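PDB 2D5C: shikimate dehydrogenase (NADP(+)) from Thermus thermophilus, which catalyses the reversible NADPH-linked reduction of 3-dehydroshikimate to shikimate, the fourth of seven steps on the way to chorismate. Local coordinates for residues 56-61 and 83-88. Numbering follows the deposited sequence.
Sequences GVNLTL and AVNTVL. With SKM ((3R,4S,5R)-3,4,5-trihydroxycyclohex-1-ene-1-carboxylic acid), chain E.
Gly56 and Leu88 form a non-hydrogen-bonded pair where strand 56-59 runs antiparallel to strand 86-90 in the mixed sheet of the substrate-binding domain. Val57 and Val87 form the next, hydrogen-bonded pair: Val57 N gives to Val87 O (3.0 Å) and Val87 N to Val57 O (2.9 Å), while Val57 CG2 lies alongside Val87 CB. On the other face, Asn58 stands beside Thr86. With CG anti to its carbonyl carbon (chi1 -84°), Asn58 swings its amide across the strands, and Asn58 ND2 donates to Asn85 O (3.0 Å), which lies nearly in the plane of the Asn58 amide; Tyr33 OH binds Asn58 OD1. Exchanging Asn58 for alanine removes this amide, which is likely to leave Asn85 O with one donor fewer and Tyr33 OH without this partner. Leu59 N reaches Asn85 O from the opposite face of that carbonyl (2.9 Å), and Leu59 CD1 packs obliquely on Val87 CG2 (4.0 Å). Beyond the strand, Thr60 OG1 hydrogen-bonds shikimate O11 (3.2 Å). Two donors thus grip the backbone carbonyl of Asn85 while Thr99 N holds Asn85 OD1, an arrangement that probably helps direct Asn85 ND2 to shikimate O12 (3.0 Å).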
ATOM      1  N   GLY A  56       4.808  -5.074   5.601  1.00 25.23           N
ATOM      2  CA  GLY A  56       3.541  -5.779   5.613  1.00 20.09           C
ATOM      3  C   GLY A  56       3.601  -7.005   6.492  1.00 28.79           C
ATOM      4  O   GLY A  56       4.680  -7.494   6.828  1.00 25.01           O
ATOM      5  N   VAL A  57       2.436  -7.490   6.895  1.00 25.77           N
ATOM      6  CA  VAL A  57       2.375  -8.686   7.719  1.00 25.73           C
ATOM      7  C   VAL A  57       1.129  -9.448   7.366  1.00 25.91           C
ATOM      8  O   VAL A  57       0.160  -8.877   6.851  1.00 23.28           O
ATOM      9  CB  VAL A  57       2.303  -8.377   9.246  1.00 22.99           C
ATOM     10  CG1 VAL A  57       3.541  -7.639   9.705  1.00 25.24           C
ATOM     11  CG2 VAL A  57       1.028  -7.577   9.566  1.00 26.04           C
ATOM     12  N   ASN A  58       1.179 -10.754   7.600  1.00 25.30           N
ATOM     13  CA  ASN A  58       0.023 -11.615   7.403  1.00 24.87           C
ATOM     14  C   ASN A  58      -0.504 -11.795   8.818  1.00 27.88           C
ATOM     15  O   ASN A  58       0.260 -11.691   9.787  1.00 29.58           O
ATOM     16  CB  ASN A  58       0.435 -12.968   6.813  1.00 27.65           C
ATOM     17  CG  ASN A  58       0.580 -12.922   5.310  1.00 28.43           C
ATOM     18  OD1 ASN A  58       1.556 -13.428   4.746  1.00 22.92           O
ATOM     19  ND2 ASN A  58      -0.407 -12.320   4.642  1.00 22.95           N
ATOM     20  N   LEU A  59      -1.810 -12.012   8.944  1.00 26.41           N
ATOM     21  CA  LEU A  59      -2.416 -12.210  10.252  1.00 31.20           C
ATOM     22  C   LEU A  59      -3.075 -13.570  10.261  1.00 30.67           C
ATOM     23  O   LEU A  59      -3.695 -13.971   9.278  1.00 30.88           O
ATOM     24  CB  LEU A  59      -3.486 -11.146  10.542  1.00 29.94           C
ATOM     25  CG  LEU A  59      -3.093  -9.674  10.589  1.00 28.25           C
ATOM     26  CD1 LEU A  59      -4.316  -8.865  10.980  1.00 31.28           C
ATOM     27  CD2 LEU A  59      -1.960  -9.443  11.582  1.00 25.23           C
ATOM     28  N   THR A  60      -2.939 -14.276  11.378  1.00 34.12           N
ATOM     29  CA  THR A  60      -3.543 -15.594  11.517  1.00 35.67           C
ATOM     30  C   THR A  60      -4.254 -15.607  12.878  1.00 35.47           C
ATOM     31  O   THR A  60      -4.305 -14.577  13.554  1.00 37.70           O
ATOM     32  CB  THR A  60      -2.446 -16.702  11.429  1.00 41.12           C
ATOM     33  OG1 THR A  60      -3.040 -17.937  11.011  1.00 42.38           O
ATOM     34  CG2 THR A  60      -1.757 -16.896  12.768  1.00 40.60           C
ATOM     35  N   LEU A  61      -4.807 -16.748  13.284  1.00 42.38           N
ATOM     36  CA  LEU A  61      -5.502 -16.832  14.572  1.00 39.88           C
ATOM     37  C   LEU A  61      -4.659 -16.302  15.722  1.00 44.27           C
ATOM     38  O   LEU A  61      -3.441 -16.497  15.754  1.00 43.90           O
ATOM     39  CB  LEU A  61      -5.871 -18.272  14.918  1.00 46.57           C
ATOM     40  CG  LEU A  61      -6.935 -19.023  14.129  1.00 52.04           C
ATOM     41  CD1 LEU A  61      -6.430 -19.344  12.734  1.00 51.68           C
ATOM     42  CD2 LEU A  61      -7.267 -20.301  14.884  1.00 53.67           C
ATOM     43  N   ALA A  83     -12.769 -10.128   8.232  1.00 23.45           N
ATOM     44  CA  ALA A  83     -11.465 -10.646   8.606  1.00 25.25           C
ATOM     45  C   ALA A  83     -10.408 -10.149   7.637  1.00 19.49           C
ATOM     46  O   ALA A  83     -10.637 -10.092   6.436  1.00 21.23           O
ATOM     47  CB  ALA A  83     -11.484 -12.186   8.612  1.00 27.66           C
ATOM     48  N   VAL A  84      -9.256  -9.795   8.189  1.00 25.31           N
ATOM     49  CA  VAL A  84      -8.128  -9.307   7.411  1.00 21.82           C
ATOM     50  C   VAL A  84      -6.979 -10.284   7.630  1.00 24.26           C
ATOM     51  O   VAL A  84      -6.630 -10.592   8.775  1.00 25.41           O
ATOM     52  CB  VAL A  84      -7.699  -7.907   7.899  1.00 25.89           C
ATOM     53  CG1 VAL A  84      -6.285  -7.582   7.411  1.00 17.31           C
ATOM     54  CG2 VAL A  84      -8.704  -6.852   7.392  1.00 23.34           C
ATOM     55  N   ASN A  85      -6.392 -10.772   6.539  1.00 22.67           N
ATOM     56  CA  ASN A  85      -5.266 -11.701   6.645  1.00 23.58           C
ATOM     57  C   ASN A  85      -3.981 -11.060   6.110  1.00 24.03           C
ATOM     58  O   ASN A  85      -2.888 -11.616   6.244  1.00 26.02           O
ATOM     59  CB  ASN A  85      -5.566 -12.988   5.870  1.00 24.32           C
ATOM     60  CG  ASN A  85      -5.182 -12.895   4.402  1.00 29.46           C
ATOM     61  OD1 ASN A  85      -5.551 -11.947   3.706  1.00 24.82           O
ATOM     62  ND2 ASN A  85      -4.443 -13.889   3.923  1.00 23.15           N
ATOM     63  N   THR A  86      -4.116  -9.885   5.509  1.00 20.51           N
ATOM     64  CA  THR A  86      -2.958  -9.188   4.961  1.00 22.81           C
ATOM     65  C   THR A  86      -3.016  -7.696   5.271  1.00 22.12           C
ATOM     66  O   THR A  86      -4.021  -7.033   4.996  1.00 21.82           O
ATOM     67  CB  THR A  86      -2.883  -9.372   3.432  1.00 23.12           C
ATOM     68  OG1 THR A  86      -2.806 -10.770   3.126  1.00 25.36           O
ATOM     69  CG2 THR A  86      -1.643  -8.665   2.864  1.00 20.81           C
ATOM     70  N   VAL A  87      -1.937  -7.182   5.858  1.00 19.88           N
ATOM     71  CA  VAL A  87      -1.843  -5.770   6.194  1.00 19.57           C
ATOM     72  C   VAL A  87      -0.645  -5.144   5.488  1.00 22.95           C
ATOM     73  O   VAL A  87       0.445  -5.715   5.488  1.00 21.33           O
ATOM     74  CB  VAL A  87      -1.685  -5.570   7.725  1.00 22.89           C
ATOM     75  CG1 VAL A  87      -1.562  -4.079   8.044  1.00 22.40           C
ATOM     76  CG2 VAL A  87      -2.877  -6.189   8.455  1.00 22.72           C
ATOM     77  N   LEU A  88      -0.868  -3.984   4.867  1.00 18.89           N
ATOM     78  CA  LEU A  88       0.181  -3.225   4.171  1.00 19.12           C
ATOM     79  C   LEU A  88       0.471  -1.973   4.987  1.00 21.61           C
ATOM     80  O   LEU A  88      -0.460  -1.301   5.425  1.00 20.82           O
ATOM     81  CB  LEU A  88      -0.297  -2.799   2.778  1.00 21.10           C
ATOM     82  CG  LEU A  88       0.516  -1.723   2.054  1.00 22.22           C
ATOM     83  CD1 LEU A  88       1.914  -2.242   1.777  1.00 25.78           C
ATOM     84  CD2 LEU A  88      -0.183  -1.330   0.739  1.00 24.06           C
TER
HETATM   85  O12 SKM E 301      -4.397 -16.211   5.789  1.00 33.18           O
HETATM   86  C8  SKM E 301      -3.220 -16.990   6.048  1.00 35.91           C
HETATM   87  C6  SKM E 301      -2.137 -16.091   6.705  1.00 34.81           C
HETATM   88  O7  SKM E 301      -1.832 -15.011   5.824  1.00 29.00           O
HETATM   89  C5  SKM E 301      -0.843 -16.892   6.998  1.00 34.69           C
HETATM   90  C4  SKM E 301      -1.115 -18.314   7.493  1.00 42.15           C
HETATM   91  C1  SKM E 301       0.036 -19.095   8.015  1.00 44.77           C
HETATM   92  O2  SKM E 301       1.261 -18.536   8.045  1.00 36.55           O
HETATM   93  O3  SKM E 301      -0.117 -20.238   8.422  1.00 46.76           O
HETATM   94  C10 SKM E 301      -2.324 -18.883   7.478  1.00 38.77           C
HETATM   95  C9  SKM E 301      -3.574 -18.188   6.981  1.00 39.36           C
HETATM   96  O11 SKM E 301      -4.311 -17.708   8.116  1.00 40.58           O